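Triacylglycerol lipase (Clostridium botulinum, PDB 5AH1) probably hydrolyses ester bonds of triacylglycerols and synthetic polyesters, using an alpha/beta-hydrolase fold that also binds zinc and potassium ions. Local coordinates at residues Y97-G102 and G180-G185; W331-T336 and P419-T424; P351-F356 and D425-V430; P358-M363 and F381-V386. One frame throughout, in Å; residues are numbered along the deposited sequence. Where two conformers were deposited one is given.

Contact 1. Residues Y97-G102 and G180-G185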
# COMPACT_ATOMS: atom_id res chain seq x y z
N TYR A 97 -13.24 -0.64 -12.52
CA TYR A 97 -12.13 0.29 -12.39
C TYR A 97 -11.08 -0.37 -11.51
O TYR A 97 -11.38 -0.73 -10.38
CB TYR A 97 -12.57 1.61 -11.76
CG TYR A 97 -11.53 2.69 -11.90
CD1 TYR A 97 -11.51 3.51 -13.02
CD2 TYR A 97 -10.56 2.89 -10.93
CE1 TYR A 97 -10.55 4.49 -13.17
CE2 TYR A 97 -9.59 3.86 -11.08
CZ TYR A 97 -9.60 4.67 -12.19
OH TYR A 97 -8.65 5.64 -12.36
N LYS A 98 -9.86 -0.51 -12.02
CA LYS A 98 -8.81 -1.27 -11.32
C LYS A 98 -7.93 -0.40 -10.42
O LYS A 98 -7.53 0.70 -10.81
CB LYS A 98 -7.91 -1.99 -12.33
CG LYS A 98 -8.64 -3.04 -13.15
CD LYS A 98 -8.93 -4.31 -12.34
CE LYS A 98 -9.77 -5.32 -13.13
NZ LYS A 98 -11.17 -4.87 -13.27
N TYR A 99 -7.60 -0.90 -9.24
CA TYR A 99 -6.61 -0.23 -8.42
C TYR A 99 -5.31 -0.12 -9.21
O TYR A 99 -4.67 0.93 -9.26
CB TYR A 99 -6.36 -0.99 -7.12
CG TYR A 99 -5.48 -0.23 -6.15
CD1 TYR A 99 -4.10 -0.33 -6.21
CD2 TYR A 99 -6.03 0.60 -5.18
CE1 TYR A 99 -3.29 0.35 -5.31
CE2 TYR A 99 -5.24 1.28 -4.30
CZ TYR A 99 -3.87 1.17 -4.36
OH TYR A 99 -3.11 1.84 -3.43
N TRP A 100 -4.93 -1.23 -9.84
CA TRP A 100 -3.69 -1.30 -10.59
C TRP A 100 -3.94 -0.97 -12.05
O TRP A 100 -4.16 -1.86 -12.88
CB TRP A 100 -3.06 -2.69 -10.42
CG TRP A 100 -2.57 -2.91 -9.00
CD1 TRP A 100 -3.24 -3.57 -8.00
CD2 TRP A 100 -1.34 -2.44 -8.43
NE1 TRP A 100 -2.48 -3.55 -6.84
CE2 TRP A 100 -1.32 -2.86 -7.08
CE3 TRP A 100 -0.26 -1.72 -8.93
CZ2 TRP A 100 -0.25 -2.59 -6.24
CZ3 TRP A 100 0.82 -1.47 -8.10
CH2 TRP A 100 0.81 -1.89 -6.77
N GLY A 101 -3.93 0.33 -12.34
CA GLY A 101 -3.98 0.85 -13.69
C GLY A 101 -5.22 1.65 -14.02
O GLY A 101 -5.28 2.33 -15.03
N GLY A 102 -6.26 1.54 -13.19
CA GLY A 102 -7.48 2.28 -13.45
C GLY A 102 -8.28 1.72 -14.62
O GLY A 102 -8.82 0.61 -14.54
N GLY A 180 3.83 -3.67 -3.56
CA GLY A 180 2.80 -3.05 -2.75
C GLY A 180 2.82 -1.55 -2.86
O GLY A 180 3.85 -0.92 -2.66
N HIS A 181 1.66 -0.97 -3.16
CA HIS A 181 1.52 0.48 -3.28
C HIS A 181 0.94 1.03 -1.99
O HIS A 181 0.05 0.42 -1.39
CB HIS A 181 0.62 0.83 -4.46
CG HIS A 181 0.34 2.29 -4.60
ND1 HIS A 181 -0.89 2.85 -4.29
CD2 HIS A 181 1.14 3.33 -4.95
CE1 HIS A 181 -0.84 4.15 -4.50
NE2 HIS A 181 0.38 4.47 -4.90
N SER A 182 1.38 2.21 -1.58
CA SER A 182 0.77 2.85 -0.42
C SER A 182 0.96 1.90 0.76
O SER A 182 2.02 1.30 0.91
CB SER A 182 -0.72 3.18 -0.73
OG SER A 182 -1.50 3.37 0.44
N MET A 183 -0.06 1.77 1.58
CA MET A 183 -0.07 0.84 2.70
C MET A 183 0.26 -0.61 2.30
O MET A 183 0.73 -1.40 3.13
CB MET A 183 -1.43 0.88 3.38
CG MET A 183 -1.46 0.25 4.75
SD MET A 183 -3.14 0.24 5.40
CE MET A 183 -2.77 -0.39 7.02
N GLY A 184 0.03 -0.96 1.04
CA GLY A 184 0.40 -2.27 0.53
C GLY A 184 1.87 -2.61 0.77
O GLY A 184 2.19 -3.76 1.04
N GLY A 185 2.73 -1.60 0.75
CA GLY A 185 4.15 -1.81 1.03
C GLY A 185 4.42 -2.22 2.48
O GLY A 185 5.26 -3.08 2.74
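Tyr99 and His181 meet through a single short polar contact that fixes the turn of an imidazole. The phenol OH of Tyr99 stands 2.6 Å from ND1 of His181, a hydrogen bond in which either group could be the donor, and it lies in the imidazole plane at the ring's edge. The two rings meet rim to rim, neither lying over the other's face, with planes 61° apart. With chi1 at -172°, Tyr99 carries CG opposite its own backbone nitrogen, which sends the ring toward the histidine so that its OH ends at the imidazole edge. Beside this bond Trp100 supplies the apolar half of the contact: its six-membered ring brings CH2 to 3.6 Å from CB of His181. The indole is itself backed by Tyr99, whose CD1 sits 3.6 Å above one face, toward the rim.

A second bond, from NE2 of His181 to the carbonyl oxygen of His426, occupies the other imidazole nitrogen and joins the ring to the loop beyond. Next comes Ser182, at a phi of 60°, the strained conformation expected of a nucleophile elbow; the Gly-His-Ser-Met-Gly sequence agrees, and Ser182 is probably the nucleophile. Strand 176-181, running between strands 80-83 and 221-227 of the parallel sheet, ends here, and helix 183-197 leaves at once, while the loop 97-102 approaches from the connection between strand 80-83 and helix 106-112.

Contact 2. Residues W331-T336 and P419-T424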
# COMPACT_ATOMS: atom_id res chain seq x y z
N TRP A 331 10.30 2.83 -4.03
CA TRP A 331 10.01 3.89 -4.98
C TRP A 331 9.26 5.01 -4.27
O TRP A 331 8.28 4.76 -3.56
CB TRP A 331 9.18 3.33 -6.12
CG TRP A 331 9.90 2.27 -6.89
CD1 TRP A 331 9.89 0.94 -6.65
CD2 TRP A 331 10.76 2.48 -8.02
NE1 TRP A 331 10.69 0.29 -7.56
CE2 TRP A 331 11.23 1.21 -8.42
CE3 TRP A 331 11.17 3.61 -8.73
CZ2 TRP A 331 12.09 1.05 -9.51
CZ3 TRP A 331 12.02 3.45 -9.80
CH2 TRP A 331 12.47 2.18 -10.19
N THR A 332 9.75 6.23 -4.48
CA THR A 332 9.23 7.45 -3.86
C THR A 332 8.58 8.31 -4.94
O THR A 332 9.21 8.58 -5.98
CB THR A 332 10.39 8.25 -3.21
OG1 THR A 332 10.98 7.46 -2.16
CG2 THR A 332 9.88 9.57 -2.64
N THR A 333 7.34 8.71 -4.70
CA THR A 333 6.64 9.67 -5.54
C THR A 333 6.65 11.04 -4.87
O THR A 333 6.57 11.13 -3.64
CB THR A 333 5.19 9.21 -5.82
OG1 THR A 333 4.65 8.54 -4.66
CG2 THR A 333 5.15 8.24 -6.99
N GLN A 334 6.71 12.09 -5.68
CA GLN A 334 6.67 13.47 -5.20
C GLN A 334 5.87 14.32 -6.17
O GLN A 334 6.04 14.18 -7.38
CB GLN A 334 8.08 14.04 -5.07
CG GLN A 334 8.07 15.52 -4.68
CD GLN A 334 9.44 16.08 -4.44
OE1 GLN A 334 10.44 15.37 -4.43
NE2 GLN A 334 9.48 17.39 -4.22
N ALA A 335 5.02 15.20 -5.65
CA ALA A 335 4.28 16.13 -6.50
C ALA A 335 4.11 17.50 -5.83
O ALA A 335 3.22 18.27 -6.19
CB ALA A 335 2.94 15.56 -6.94
N THR A 336 4.98 17.81 -4.88
CA THR A 336 5.07 19.14 -4.28
C THR A 336 6.35 19.87 -4.67
O THR A 336 7.32 19.27 -5.14
CB THR A 336 5.02 19.07 -2.74
OG1 THR A 336 6.06 18.23 -2.26
CG2 THR A 336 3.68 18.54 -2.25
N PRO A 419 15.49 5.56 -8.08
CA PRO A 419 15.43 6.98 -8.46
C PRO A 419 14.04 7.58 -8.27
O PRO A 419 13.05 6.99 -8.69
CB PRO A 419 15.87 6.95 -9.94
CG PRO A 419 16.78 5.79 -10.02
CD PRO A 419 16.15 4.76 -9.13
N ARG A 420 13.97 8.75 -7.65
CA ARG A 420 12.69 9.34 -7.27
C ARG A 420 11.79 9.56 -8.48
O ARG A 420 12.25 10.02 -9.52
CB ARG A 420 12.91 10.67 -6.53
CG ARG A 420 11.61 11.28 -6.02
CD ARG A 420 11.82 12.40 -5.00
NE ARG A 420 12.39 11.90 -3.76
CZ ARG A 420 12.40 12.55 -2.61
NH1 ARG A 420 11.83 13.74 -2.53
NH2 ARG A 420 12.95 12.02 -1.54
N ILE A 421 10.50 9.26 -8.30
CA ILE A 421 9.52 9.45 -9.36
C ILE A 421 8.89 10.81 -9.14
O ILE A 421 7.88 10.95 -8.45
CB ILE A 421 8.47 8.31 -9.38
CG1 ILE A 421 9.13 6.93 -9.34
CG2 ILE A 421 7.58 8.46 -10.60
CD1 ILE A 421 8.11 5.76 -9.26
N ILE A 422 9.54 11.84 -9.69
CA ILE A 422 9.09 13.21 -9.50
C ILE A 422 7.88 13.55 -10.38
O ILE A 422 7.53 12.81 -11.31
CB ILE A 422 10.22 14.23 -9.73
CG1 ILE A 422 10.77 14.10 -11.15
CG2 ILE A 422 11.34 14.03 -8.70
CD1 ILE A 422 11.76 15.17 -11.53
N ASN A 423 7.24 14.68 -10.07
CA ASN A 423 6.07 15.17 -10.79
C ASN A 423 4.97 14.12 -10.91
O ASN A 423 4.28 14.06 -11.93
CB ASN A 423 6.48 15.63 -12.20
CG ASN A 423 7.58 16.67 -12.17
OD1 ASN A 423 7.58 17.57 -11.33
ND2 ASN A 423 8.54 16.53 -13.07
N THR A 424 4.80 13.31 -9.87
CA THR A 424 3.90 12.17 -9.90
C THR A 424 3.21 12.07 -8.56
O THR A 424 3.87 11.88 -7.54
CB THR A 424 4.70 10.88 -10.19
OG1 THR A 424 5.38 11.02 -11.44
CG2 THR A 424 3.79 9.67 -10.23
O HOH W 1 11.94 6.18 -6.27
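Residues 331-336 and 419-424 run parallel, with Thr333 and Ile421 forming a single beta bridge in which Ile421 N gives to Thr332 O at 2.7 Å and Ile421 O accepts from Gln334 N at 3.2 Å. A further bond, Thr424 N to Gln334 O at 2.9 Å, ties the segments beyond the bridge, but one residue out of regular parallel register. At the other end a water accepts from Thr332 N and gives a weak bond to Pro419 O, filling in where the backbones no longer pair directly.

Among the side chains, Arg420 and Gln334 form the polar link. NH1 of Arg420 donates to OE1 of Gln334 at 2.9 Å, with the oxygen lying in the guanidinium plane but the donor 43° out of the amide's carbonyl plane. The bend of Arg420 at chi3 (-67°) folds its end back along the other segment, where CG2 of Thr332 covers one guanidinium face, 3.6 Å from NE. The amide of Gln334 is held at its other end as well, NE2 giving to Thr336 O. On the buried side CD1 of Ile421 rests 3.8 Å from CE3 of Trp331, and the CG2 methyls of Thr333 and Thr424 meet 3.8 Å apart; the hydroxyl of Thr333 bonds to Asp384 and Ser228.

The single bridge and its flanking bonds keep the chains together just past the C-terminal ends of neighbouring strands 327-331 and 415-417 of the central parallel sheet, while Trp331 packs edge-to-face against Trp439 and Tyr443 of helix 437-448.

Contact 3. Residues P351-F356 and D425-V430. With K (potassium ion), chain C.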
# COMPACT_ATOMS: atom_id res chain seq x y z
N PRO A 351 0.88 18.37 -12.04
CA PRO A 351 1.12 17.01 -11.57
C PRO A 351 0.19 16.55 -10.44
O PRO A 351 -0.17 15.38 -10.40
CB PRO A 351 2.58 17.07 -11.08
CG PRO A 351 3.18 18.20 -11.84
CD PRO A 351 2.10 19.20 -11.97
N MET A 352 -0.17 17.44 -9.53
CA MET A 352 -0.97 17.04 -8.36
C MET A 352 -2.47 17.08 -8.64
O MET A 352 -3.01 18.11 -9.02
CB MET A 352 -0.67 17.96 -7.17
CG MET A 352 -1.33 17.53 -5.86
SD MET A 352 -0.55 16.11 -5.08
CE MET A 352 0.86 16.90 -4.31
N ASN A 353 -3.14 15.95 -8.42
CA ASN A 353 -4.58 15.90 -8.49
C ASN A 353 -5.15 16.98 -7.56
O ASN A 353 -4.75 17.05 -6.41
CB ASN A 353 -5.04 14.52 -8.00
CG ASN A 353 -6.51 14.24 -8.27
OD1 ASN A 353 -7.35 15.14 -8.20
ND2 ASN A 353 -6.83 12.98 -8.54
N PRO A 354 -6.06 17.83 -8.06
CA PRO A 354 -6.64 18.88 -7.19
C PRO A 354 -7.26 18.34 -5.89
O PRO A 354 -7.28 19.06 -4.89
CB PRO A 354 -7.68 19.54 -8.10
CG PRO A 354 -7.10 19.34 -9.48
CD PRO A 354 -6.51 17.99 -9.46
N ILE A 355 -7.71 17.09 -5.89
CA ILE A 355 -8.26 16.47 -4.68
C ILE A 355 -7.22 16.39 -3.55
O ILE A 355 -7.58 16.32 -2.38
CB ILE A 355 -8.84 15.04 -4.98
CG1 ILE A 355 -9.72 14.54 -3.84
CG2 ILE A 355 -7.74 14.01 -5.17
CD1 ILE A 355 -10.95 15.32 -3.65
N PHE A 356 -5.94 16.43 -3.92
CA PHE A 356 -4.85 16.34 -2.95
C PHE A 356 -4.25 17.71 -2.62
O PHE A 356 -3.27 17.79 -1.90
CB PHE A 356 -3.72 15.44 -3.48
CG PHE A 356 -4.10 13.99 -3.66
CD1 PHE A 356 -4.89 13.34 -2.73
CD2 PHE A 356 -3.64 13.29 -4.76
CE1 PHE A 356 -5.22 12.01 -2.91
CE2 PHE A 356 -3.97 11.96 -4.94
CZ PHE A 356 -4.77 11.33 -4.01
N ASP A 425 1.89 12.22 -8.55
CA ASP A 425 1.16 12.13 -7.29
C ASP A 425 0.91 10.70 -6.86
O ASP A 425 1.19 9.75 -7.59
CB ASP A 425 -0.10 13.02 -7.25
CG ASP A 425 -1.31 12.47 -8.02
OD1 ASP A 425 -1.61 11.26 -8.01
OD2 ASP A 425 -2.02 13.32 -8.60
N HIS A 426 0.36 10.57 -5.66
CA HIS A 426 0.20 9.29 -5.01
C HIS A 426 -0.54 8.25 -5.85
O HIS A 426 -0.19 7.08 -5.82
CB HIS A 426 -0.54 9.51 -3.69
CG HIS A 426 -0.47 8.34 -2.76
ND1 HIS A 426 0.69 7.98 -2.11
CD2 HIS A 426 -1.41 7.45 -2.36
CE1 HIS A 426 0.47 6.93 -1.35
NE2 HIS A 426 -0.80 6.59 -1.48
N MET A 427 -1.57 8.69 -6.57
CA MET A 427 -2.41 7.78 -7.34
C MET A 427 -1.93 7.66 -8.80
O MET A 427 -2.17 6.63 -9.45
CB MET A 427 -3.88 8.23 -7.27
CG MET A 427 -4.46 8.15 -5.87
SD MET A 427 -6.27 8.17 -5.81
CE MET A 427 -6.66 9.70 -6.65
N ASP A 428 -1.24 8.68 -9.31
CA ASP A 428 -0.75 8.67 -10.69
C ASP A 428 0.08 7.43 -10.98
O ASP A 428 0.05 6.90 -12.10
CB ASP A 428 0.15 9.87 -10.96
CG ASP A 428 -0.59 11.19 -11.02
OD1 ASP A 428 -1.83 11.20 -11.26
OD2 ASP A 428 0.07 12.24 -10.82
N ILE A 429 0.87 6.98 -10.01
CA ILE A 429 1.79 5.87 -10.23
C ILE A 429 1.09 4.53 -10.40
O ILE A 429 1.69 3.57 -10.89
CB ILE A 429 2.88 5.81 -9.10
CG1 ILE A 429 3.99 4.80 -9.41
CG2 ILE A 429 2.22 5.54 -7.72
CD1 ILE A 429 4.72 5.03 -10.73
N VAL A 430 -0.18 4.45 -9.99
CA VAL A 430 -1.00 3.26 -10.29
C VAL A 430 -2.04 3.56 -11.38
O VAL A 430 -3.01 2.81 -11.54
CB VAL A 430 -1.66 2.65 -9.02
CG1 VAL A 430 -0.60 2.13 -8.08
CG2 VAL A 430 -2.56 3.65 -8.29
K K C . -1.87 13.76 -11.03
O HOH W 2 -4.35 11.35 -9.08
O HOH W 3 -2.83 15.87 -11.78
O HOH W 4 -4.26 13.33 -11.03
O HOH W 5 -1.94 13.10 -13.49
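Pro351, Asp425 and Asp428 come together on a potassium ion, and metal coordination is the first of three kinds of interaction here. The ion takes the carbonyl oxygen of Pro351 at 2.4 Å, one carboxylate oxygen of Asp425, OD2, at 2.5 Å, and both oxygens of Asp428; three waters bring the count to seven. Oxygens that would otherwise repel, such as Pro351 O and Asp428 OD2 at 3.2 Å, are reconciled by the cation between them.

Hydrogen bonds then fix the carboxylates. Asn353 N donates to Asp425 OD2 at 2.9 Å, meeting it on the anti side, so this oxygen serves metal and backbone together. Chi1 of 77° swings the carboxylate of Asp425 back over its own loop, where OD1 receives the backbone nitrogens of Met427 and Asp428, an Asx turn and Asx motif in one. In return Asp425 N gives to Asp428 OD2 at 2.9 Å.

Contacts round the Phe356 ring form the third group. CE of Met427 lies 3.6 Å from CZ of Phe356, and its sulfur sits at the ring's edge, 5.2 Å from the centroid, a Met-aromatic contact. Asp425 OD1 also lies at the edge, the carboxylate almost perpendicular to the ring, while CG2 of Ile355 covers one ring face.

The turn carries His426, bonded through ND1 to Asp384, and so probably corresponds to the loop that presents the catalytic histidine in alpha/beta-hydrolases; here it also binds potassium.

Contact 4. Residues P358-M363 and F381-V386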
# COMPACT_ATOMS: atom_id res chain seq x y z
N PRO A 358 -5.46 20.05 -0.58
CA PRO A 358 -5.46 20.37 0.85
C PRO A 358 -4.60 19.42 1.68
O PRO A 358 -3.98 19.84 2.66
CB PRO A 358 -6.94 20.25 1.24
CG PRO A 358 -7.55 19.40 0.21
CD PRO A 358 -6.79 19.67 -1.07
N THR A 359 -4.55 18.15 1.28
CA THR A 359 -3.76 17.17 2.00
C THR A 359 -2.27 17.46 1.82
O THR A 359 -1.50 17.43 2.79
CB THR A 359 -4.11 15.74 1.56
OG1 THR A 359 -4.03 15.65 0.14
CG2 THR A 359 -5.54 15.40 2.00
N ALA A 360 -1.85 17.74 0.59
CA ALA A 360 -0.46 18.10 0.32
C ALA A 360 -0.06 19.36 1.08
O ALA A 360 1.02 19.45 1.63
CB ALA A 360 -0.24 18.30 -1.16
N ASN A 361 -0.95 20.35 1.08
CA ASN A 361 -0.61 21.62 1.70
C ASN A 361 -0.57 21.50 3.22
O ASN A 361 0.28 22.11 3.86
CB ASN A 361 -1.55 22.72 1.18
CG ASN A 361 -1.38 22.95 -0.33
OD1 ASN A 361 -0.35 22.58 -0.91
ND2 ASN A 361 -2.39 23.54 -0.96
N LEU A 362 -1.47 20.72 3.82
CA LEU A 362 -1.40 20.53 5.26
C LEU A 362 -0.17 19.73 5.69
O LEU A 362 0.52 20.12 6.63
CB LEU A 362 -2.69 19.92 5.83
CG LEU A 362 -3.90 20.87 5.90
CD1 LEU A 362 -4.99 20.27 6.75
CD2 LEU A 362 -3.55 22.28 6.44
N MET A 363 0.13 18.64 5.01
CA MET A 363 1.36 17.92 5.31
C MET A 363 2.58 18.82 5.07
O MET A 363 3.58 18.73 5.77
CB MET A 363 1.51 16.69 4.42
CG MET A 363 0.78 15.46 4.91
SD MET A 363 1.18 13.99 3.90
CE MET A 363 0.17 14.42 2.55
N PHE A 381 8.16 17.84 4.98
CA PHE A 381 7.19 18.60 4.21
C PHE A 381 6.91 18.09 2.78
O PHE A 381 5.75 18.04 2.36
CB PHE A 381 7.55 20.10 4.15
CG PHE A 381 7.52 20.82 5.49
CD1 PHE A 381 6.95 20.28 6.64
CD2 PHE A 381 8.08 22.07 5.57
CE1 PHE A 381 6.96 21.01 7.83
CE2 PHE A 381 8.10 22.78 6.74
CZ PHE A 381 7.54 22.25 7.87
N PRO A 382 7.96 17.76 1.99
CA PRO A 382 7.66 17.30 0.63
C PRO A 382 6.81 16.04 0.64
O PRO A 382 7.01 15.14 1.46
CB PRO A 382 9.06 17.04 0.03
CG PRO A 382 9.96 17.98 0.80
CD PRO A 382 9.40 17.97 2.20
N ASN A 383 5.87 15.96 -0.30
CA ASN A 383 4.97 14.81 -0.33
C ASN A 383 4.38 14.59 -1.73
O ASN A 383 4.71 15.31 -2.67
CB ASN A 383 3.89 14.96 0.77
CG ASN A 383 2.95 16.12 0.52
OD1 ASN A 383 2.02 16.02 -0.28
ND2 ASN A 383 3.19 17.25 1.21
N ASP A 384 3.54 13.57 -1.84
CA ASP A 384 2.88 13.21 -3.10
C ASP A 384 1.37 13.39 -3.03
O ASP A 384 0.64 12.85 -3.88
CB ASP A 384 3.24 11.78 -3.53
CG ASP A 384 2.65 10.73 -2.60
OD1 ASP A 384 1.93 11.10 -1.63
OD2 ASP A 384 2.94 9.53 -2.80
N GLY A 385 0.91 14.12 -2.02
CA GLY A 385 -0.50 14.32 -1.76
C GLY A 385 -1.04 13.47 -0.62
O GLY A 385 -2.07 13.80 -0.02
N VAL A 386 -0.36 12.36 -0.32
CA VAL A 386 -0.82 11.40 0.68
C VAL A 386 0.27 10.99 1.67
O VAL A 386 -0.01 10.87 2.86
CB VAL A 386 -1.48 10.16 0.01
CG1 VAL A 386 -1.98 9.18 1.04
CG2 VAL A 386 -2.61 10.58 -0.89
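The end of Met363 lies over one face of the Asn383 carboxamide, the methyl CE sitting 3.8 Å from CG, while Ala360 meets the amide's edge. Both polar atoms of this flat group are engaged. OD1 accepts from Gly385 N at 2.8 Å, closing an Asx turn, and the same oxygen rests against Ala360, 3.3 Å from its CB. ND2 spreads between two carbonyls: Ala360 O at 3.1 Å, approached in the carbonyl plane on a lone pair, and Phe381 O at 2.9 Å, met almost end-on with a C=O...N angle of 166°. Three hydrogen bonds thus fix the rotation of one buried amide, one to the helix and two within its own loop. The aromatic ring of Phe381 plays a smaller part, touching Met363 O obliquely through CD1.

Met363 reaches this place because its chain is extended at chi2 and bends only at chi3 (-77°), bringing CE over the amide; its sulfur comes to 3.5 Å from Val386 O. A second Asx turn follows at once, with Val386 N bonded to Asp384 OD1. The turns shape the loop, and the ND2 bond to Ala360 O with the Met363 packing join it to helix 357-363; Asp384, the probable acid of the catalytic triad, lies within the second turn. Nearer the start of the helix, Thr359 OG1 stands 2.7 Å from Gly385 O.

How the contacts relate
The four contacts converge on what is probably a Ser182-Asp384-His426 catalytic triad. Contact 1 holds the serine, contact 4 the aspartate and contact 3 the histidine: Asp384 OD2 is 2.8 Å from His426 ND1, and Ser182 CB is 3.5 Å from His426 NE2. Contact 2 braces the acid from the second shell, Thr333 OG1 lying 2.7 Å from Asp384 OD2, and Ala335 N lies 3.0 Å from Asn383 O. Potassium, within contact 3, binds Asp425 and Asp428, which flank His426, so it probably acts on the site only by holding that turn. The centres of contacts 2 and 3 are about 10 Å apart, their segments alternating along the chain, and contact 4 falls between the segments of both.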